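Local coordinates for putative cell surface protein (PDB 4OFQ) that probably acts as a streptococcal surface adhesin of the antigen I/II family, its C-terminal part built of beta-sandwich domains and carrying a bound calcium ion, at residues E216-L221 and D311-V316; V240-H245 and T287-L292. All coordinates share one frame; numbering follows the deposited sequence.

Contact 1 (E216-L221 and D311-V316); sequences EVTYRL and DAFVVV
Arg220 lies alongside Phe313, its non-hydrogen-bonded partner across two antiparallel strands, and both side chains point the same way. Followed outward, Arg220 CB sits 3.9 Å from Phe313 CE2. Arg220 CG, swung anti to the backbone N (chi1 -180°), closes to 3.6 Å from Phe313 CE2, and CD keeps that spacing while also touching CZ. All three methylenes gather at the CE2 corner of the ring, met obliquely by CD. The chain then bends at chi3 (80°), which carries the guanidinium past the ring to Asp311. Arg220 NH1 reaches Asp311 OD2 at 3.0 Å in a salt bridge whose hydrogen bond is weak, bent to 125° at the hydrogen, with guanidinium and carboxylate planes nearly perpendicular. NH1 also bridges to Glu222, while Asp311 OD1 accepts from the backbone N of Gly223, so both ends of the pair have second partners. Thr218 CG2 meets the edge of the Phe313 ring on this same face of the sheet.

The other face is largely apolar. Val217 CG2 and Val316 CG2 press together at 3.6 Å, and Tyr219 crosses Val316 at about a right angle, CE2 lying 4.0 Å from Val316 CG2. Tyr219 OH is hydrogen-bonded to Asp248. Between the faces, reciprocal backbone bonds join Val217 with Val316, Tyr219 with Val314 and Leu221 with Ala312, Leu221 N to Ala312 O being 2.7 Å. Strand 194-198 flanks one side of this ladder and strand 248-257 the other, making it the central antiparallel pair of a four-stranded sheet in a beta-sandwich domain.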
loop_
_atom_site.group_PDB
_atom_site.type_symbol
_atom_site.label_atom_id
_atom_site.label_comp_id
_atom_site.label_asym_id
_atom_site.label_seq_id
_atom_site.Cartn_x
_atom_site.Cartn_y
_atom_site.Cartn_z
ATOM N N GLU A 216 -8.037 -11.566 -38.943
ATOM C CA GLU A 216 -7.596 -10.718 -37.844
ATOM C C GLU A 216 -8.339 -11.053 -36.569
ATOM O O GLU A 216 -9.506 -11.437 -36.603
ATOM C CB GLU A 216 -7.797 -9.236 -38.183
ATOM C CG GLU A 216 -6.870 -8.716 -39.270
ATOM C CD GLU A 216 -6.982 -7.203 -39.478
ATOM O OE1 GLU A 216 -7.876 -6.573 -38.868
ATOM O OE2 GLU A 216 -6.163 -6.649 -40.243
ATOM N N VAL A 217 -7.655 -10.922 -35.438
ATOM C CA VAL A 217 -8.348 -10.949 -34.163
ATOM C C VAL A 217 -7.879 -9.783 -33.315
ATOM O O VAL A 217 -6.816 -9.208 -33.541
ATOM C CB VAL A 217 -8.198 -12.275 -33.368
ATOM C CG1 VAL A 217 -8.516 -13.496 -34.246
ATOM C CG2 VAL A 217 -6.820 -12.383 -32.724
ATOM N N THR A 218 -8.700 -9.436 -32.343
ATOM C CA THR A 218 -8.388 -8.313 -31.486
ATOM C C THR A 218 -8.298 -8.765 -30.052
ATOM O O THR A 218 -9.223 -9.389 -29.538
ATOM C CB THR A 218 -9.494 -7.251 -31.580
ATOM O OG1 THR A 218 -9.543 -6.742 -32.917
ATOM C CG2 THR A 218 -9.220 -6.125 -30.620
ATOM N N TYR A 219 -7.196 -8.430 -29.387
ATOM C CA TYR A 219 -7.100 -8.713 -27.959
ATOM C C TYR A 219 -7.488 -7.454 -27.197
ATOM O O TYR A 219 -7.043 -6.353 -27.534
ATOM C CB TYR A 219 -5.684 -9.142 -27.560
ATOM C CG TYR A 219 -5.255 -10.470 -28.141
ATOM C CD1 TYR A 219 -5.901 -11.642 -27.787
ATOM C CD2 TYR A 219 -4.199 -10.548 -29.055
ATOM C CE1 TYR A 219 -5.506 -12.868 -28.319
ATOM C CE2 TYR A 219 -3.810 -11.758 -29.594
ATOM C CZ TYR A 219 -4.469 -12.910 -29.227
ATOM O OH TYR A 219 -4.090 -14.117 -29.771
ATOM N N ARG A 220 -8.326 -7.616 -26.180
ATOM C CA ARG A 220 -8.599 -6.505 -25.280
ATOM C C ARG A 220 -7.833 -6.714 -23.977
ATOM O O ARG A 220 -8.032 -7.727 -23.276
ATOM C CB ARG A 220 -10.081 -6.383 -24.964
ATOM C CG ARG A 220 -10.353 -5.215 -24.028
ATOM C CD ARG A 220 -11.831 -5.010 -23.800
ATOM N NE ARG A 220 -12.373 -5.938 -22.817
ATOM C CZ ARG A 220 -13.058 -5.562 -21.741
ATOM N NH1 ARG A 220 -13.273 -4.273 -21.503
ATOM N NH2 ARG A 220 -13.522 -6.475 -20.898
ATOM N N LEU A 221 -6.954 -5.770 -23.661
ATOM C CA LEU A 221 -6.250 -5.800 -22.390
ATOM C C LEU A 221 -6.953 -4.822 -21.462
ATOM O O LEU A 221 -6.805 -3.615 -21.608
ATOM C CB LEU A 221 -4.778 -5.412 -22.579
ATOM C CG LEU A 221 -4.055 -6.034 -23.783
ATOM C CD1 LEU A 221 -2.557 -5.631 -23.809
ATOM C CD2 LEU A 221 -4.211 -7.564 -23.773
ATOM N N ASP A 311 -8.292 0.773 -21.344
ATOM C CA ASP A 311 -8.192 -0.525 -22.010
ATOM C C ASP A 311 -7.346 -0.366 -23.259
ATOM O O ASP A 311 -7.452 0.644 -23.972
ATOM C CB ASP A 311 -9.563 -1.043 -22.450
ATOM C CG ASP A 311 -10.409 -1.526 -21.296
ATOM O OD1 ASP A 311 -9.901 -1.579 -20.150
ATOM O OD2 ASP A 311 -11.592 -1.838 -21.541
ATOM N N ALA A 312 -6.512 -1.368 -23.527
ATOM C CA ALA A 312 -5.764 -1.414 -24.773
ATOM C C ALA A 312 -6.378 -2.463 -25.693
ATOM O O ALA A 312 -6.797 -3.529 -25.242
ATOM C CB ALA A 312 -4.302 -1.728 -24.506
ATOM N N PHE A 313 -6.452 -2.150 -26.982
ATOM C CA PHE A 313 -6.925 -3.117 -27.964
ATOM C C PHE A 313 -5.815 -3.366 -28.949
ATOM O O PHE A 313 -5.359 -2.442 -29.627
ATOM C CB PHE A 313 -8.154 -2.597 -28.707
ATOM C CG PHE A 313 -9.344 -2.405 -27.824
ATOM C CD1 PHE A 313 -9.480 -1.257 -27.069
ATOM C CD2 PHE A 313 -10.307 -3.398 -27.713
ATOM C CE1 PHE A 313 -10.575 -1.082 -26.235
ATOM C CE2 PHE A 313 -11.404 -3.225 -26.889
ATOM C CZ PHE A 313 -11.536 -2.063 -26.147
ATOM N N VAL A 314 -5.409 -4.624 -29.049
ATOM C CA VAL A 314 -4.276 -4.999 -29.874
ATOM C C VAL A 314 -4.757 -5.879 -31.019
ATOM O O VAL A 314 -5.334 -6.944 -30.786
ATOM C CB VAL A 314 -3.214 -5.747 -29.034
ATOM C CG1 VAL A 314 -2.085 -6.245 -29.917
ATOM C CG2 VAL A 314 -2.676 -4.825 -27.945
ATOM N N VAL A 315 -4.524 -5.416 -32.245
ATOM C CA VAL A 315 -5.015 -6.093 -33.440
ATOM C C VAL A 315 -3.881 -6.899 -34.063
ATOM O O VAL A 315 -2.804 -6.362 -34.294
ATOM C CB VAL A 315 -5.550 -5.082 -34.464
ATOM C CG1 VAL A 315 -5.955 -5.783 -35.728
ATOM C CG2 VAL A 315 -6.739 -4.309 -33.883
ATOM N N VAL A 316 -4.118 -8.195 -34.296
ATOM C CA VAL A 316 -3.119 -9.070 -34.902
ATOM C C VAL A 316 -3.714 -9.831 -36.087
ATOM O O VAL A 316 -4.932 -9.961 -36.206
ATOM C CB VAL A 316 -2.528 -10.095 -33.879
ATOM C CG1 VAL A 316 -2.028 -9.378 -32.623
ATOM C CG2 VAL A 316 -3.570 -11.154 -33.509
#

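Contact 2 (V240-H245 and T287-L292)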
loop_
_atom_site.group_PDB
_atom_site.type_symbol
_atom_site.label_atom_id
_atom_site.label_comp_id
_atom_site.label_asym_id
_atom_site.label_seq_id
_atom_site.Cartn_x
_atom_site.Cartn_y
_atom_site.Cartn_z
ATOM N N VAL A 240 2.021 -4.802 -20.589
ATOM C CA VAL A 240 3.068 -5.613 -21.203
ATOM C C VAL A 240 2.477 -6.931 -21.733
ATOM O O VAL A 240 1.773 -7.651 -21.018
ATOM C CB VAL A 240 4.208 -5.904 -20.213
ATOM C CG1 VAL A 240 5.293 -6.710 -20.895
ATOM C CG2 VAL A 240 4.786 -4.601 -19.675
ATOM N N ASP A 241 2.768 -7.261 -22.983
ATOM C CA ASP A 241 2.152 -8.445 -23.584
ATOM C C ASP A 241 3.164 -9.151 -24.477
ATOM O O ASP A 241 3.634 -8.578 -25.458
ATOM C CB ASP A 241 0.898 -8.027 -24.375
ATOM C CG ASP A 241 0.036 -9.201 -24.770
ATOM O OD1 ASP A 241 0.590 -10.278 -25.066
ATOM O OD2 ASP A 241 -1.201 -9.059 -24.763
ATOM N N GLN A 242 3.531 -10.383 -24.111
ATOM C CA GLN A 242 4.404 -11.191 -24.953
ATOM C C GLN A 242 3.515 -11.960 -25.907
ATOM O O GLN A 242 2.940 -12.987 -25.540
ATOM C CB GLN A 242 5.228 -12.176 -24.112
ATOM C CG GLN A 242 6.025 -13.191 -24.950
ATOM C CD GLN A 242 7.011 -12.545 -25.922
ATOM O OE1 GLN A 242 7.923 -11.822 -25.508
ATOM N NE2 GLN A 242 6.842 -12.822 -27.226
ATOM N N LEU A 243 3.373 -11.449 -27.123
ATOM C CA LEU A 243 2.508 -12.084 -28.105
ATOM C C LEU A 243 3.160 -13.356 -28.619
ATOM O O LEU A 243 4.380 -13.449 -28.672
ATOM C CB LEU A 243 2.243 -11.127 -29.268
ATOM C CG LEU A 243 1.459 -9.870 -28.898
ATOM C CD1 LEU A 243 1.572 -8.826 -30.007
ATOM C CD2 LEU A 243 0.004 -10.222 -28.611
ATOM N N GLN A 244 2.345 -14.349 -28.961
ATOM C CA GLN A 244 2.861 -15.559 -29.586
ATOM C C GLN A 244 3.124 -15.214 -31.045
ATOM O O GLN A 244 2.340 -15.564 -31.921
ATOM C CB GLN A 244 1.834 -16.682 -29.482
ATOM C CG GLN A 244 2.383 -18.049 -29.789
ATOM C CD GLN A 244 1.375 -19.150 -29.498
ATOM O OE1 GLN A 244 0.796 -19.211 -28.413
ATOM N NE2 GLN A 244 1.162 -20.021 -30.470
ATOM N N HIS A 245 4.216 -14.499 -31.298
ATOM C CA HIS A 245 4.476 -13.953 -32.631
ATOM C C HIS A 245 4.800 -14.984 -33.723
ATOM O O HIS A 245 4.896 -14.633 -34.896
ATOM C CB HIS A 245 5.531 -12.833 -32.583
ATOM C CG HIS A 245 6.904 -13.301 -32.221
ATOM N ND1 HIS A 245 7.135 -14.286 -31.283
ATOM C CD2 HIS A 245 8.122 -12.925 -32.679
ATOM C CE1 HIS A 245 8.436 -14.496 -31.181
ATOM N NE2 HIS A 245 9.058 -13.678 -32.011
ATOM N N THR A 287 11.022 -10.282 -31.258
ATOM C CA THR A 287 10.757 -11.047 -30.045
ATOM C C THR A 287 9.275 -11.194 -29.715
ATOM O O THR A 287 8.911 -12.005 -28.868
ATOM C CB THR A 287 11.428 -10.418 -28.833
ATOM O OG1 THR A 287 10.803 -9.157 -28.564
ATOM C CG2 THR A 287 12.935 -10.225 -29.088
ATOM N N GLY A 288 8.428 -10.405 -30.373
ATOM C CA GLY A 288 6.994 -10.426 -30.126
ATOM C C GLY A 288 6.571 -9.659 -28.888
ATOM O O GLY A 288 5.413 -9.716 -28.471
ATOM N N HIS A 289 7.506 -8.928 -28.293
ATOM C CA HIS A 289 7.229 -8.199 -27.062
ATOM C C HIS A 289 6.517 -6.873 -27.336
ATOM O O HIS A 289 7.034 -6.017 -28.049
ATOM C CB HIS A 289 8.529 -7.950 -26.297
ATOM C CG HIS A 289 8.331 -7.384 -24.922
ATOM N ND1 HIS A 289 8.353 -6.031 -24.663
ATOM C CD2 HIS A 289 8.142 -7.993 -23.727
ATOM C CE1 HIS A 289 8.173 -5.828 -23.369
ATOM N NE2 HIS A 289 8.047 -7.002 -22.778
ATOM N N TYR A 290 5.338 -6.718 -26.741
ATOM C CA TYR A 290 4.521 -5.520 -26.883
ATOM C C TYR A 290 4.413 -4.780 -25.551
ATOM O O TYR A 290 4.155 -5.382 -24.517
ATOM C CB TYR A 290 3.112 -5.897 -27.361
ATOM C CG TYR A 290 2.108 -4.767 -27.272
ATOM C CD1 TYR A 290 1.357 -4.561 -26.112
ATOM C CD2 TYR A 290 1.901 -3.912 -28.348
ATOM C CE1 TYR A 290 0.440 -3.526 -26.024
ATOM C CE2 TYR A 290 0.996 -2.871 -28.270
ATOM C CZ TYR A 290 0.263 -2.689 -27.103
ATOM O OH TYR A 290 -0.649 -1.670 -27.013
ATOM N N GLU A 291 4.559 -3.464 -25.594
ATOM C CA GLU A 291 4.446 -2.654 -24.400
ATOM C C GLU A 291 3.701 -1.354 -24.728
ATOM O O GLU A 291 3.968 -0.733 -25.747
ATOM C CB GLU A 291 5.861 -2.338 -23.922
ATOM C CG GLU A 291 5.962 -1.636 -22.611
ATOM C CD GLU A 291 7.404 -1.338 -22.270
ATOM O OE1 GLU A 291 8.167 -2.305 -22.043
ATOM O OE2 GLU A 291 7.772 -0.142 -22.262
ATOM N N LEU A 292 2.755 -0.960 -23.884
ATOM C CA LEU A 292 2.188 0.384 -23.978
ATOM C C LEU A 292 2.245 1.020 -22.595
ATOM O O LEU A 292 1.656 0.509 -21.642
ATOM C CB LEU A 292 0.750 0.357 -24.522
ATOM C CG LEU A 292 0.063 1.715 -24.725
ATOM C CD1 LEU A 292 -0.903 1.674 -25.898
ATOM C CD2 LEU A 292 -0.681 2.129 -23.462
#
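His245 lays one face of its imidazole over the Thr287-Gly288 peptide, with His245 CD2 3.4 Å from Gly288 N. Gly288, at positive phi (79°), brings its CA over the ring in a CH-pi contact, 3.9 Å from the His245 centroid. Beside it, Gln242 bends at chi2 (59°) and brings Gln242 NE2 to Thr287 O at 2.8 Å, a bond lying in the carbonyl plane and close to the amide plane. The same NE2 donates to Leu243 O, so one amide nitrogen spans the carbonyls of Leu243, just past its strand, and of Thr287. Leu243 N likewise donates, to Gly288 O. Gly288 and His289 form a G1 beta bulge facing Asn284, in the hairpin that joins strands 279-284 and 289-294. Beyond the bulge regular antiparallel pairing takes over: Asp241 and Tyr290 exchange two 2.8 Å backbone bonds, Asp241 N to Tyr290 O and Tyr290 N to Asp241 O. Val240 CG1 abuts His289 NE2 at 3.3 Å. Further out, Glu286 O accepts from His245 NE2 and fixes the ring's rotation, Asn284 OD1 accepts from Thr287 N, Lys195 NZ bonds Asp241 OD2, and Tyr290 OH bonds Asp253 OD2.

Contact 2 is nested within the chain loop closed by contact 1, and their centres lie about 12 Å apart. Each belongs to a different sheet, and the two sheets meet through side chains: Val314 CG2 of contact 1 packs 3.7 Å from Tyr290 CZ of contact 2, and Leu221 CD2 lies 3.5 Å from Asp241 OD2. Tyr219 CE2 adds a looser touch on Leu243 CD2 at 4.2 Å. The largely apolar face of 216-221 and 311-316 therefore packs against the face bearing Asp241 and Tyr290, consistent with the two sheets of a beta sandwich. The calcium ion is held by Asp69, Tyr70, Val124 and Glu126, and none of these residues belongs to either contact.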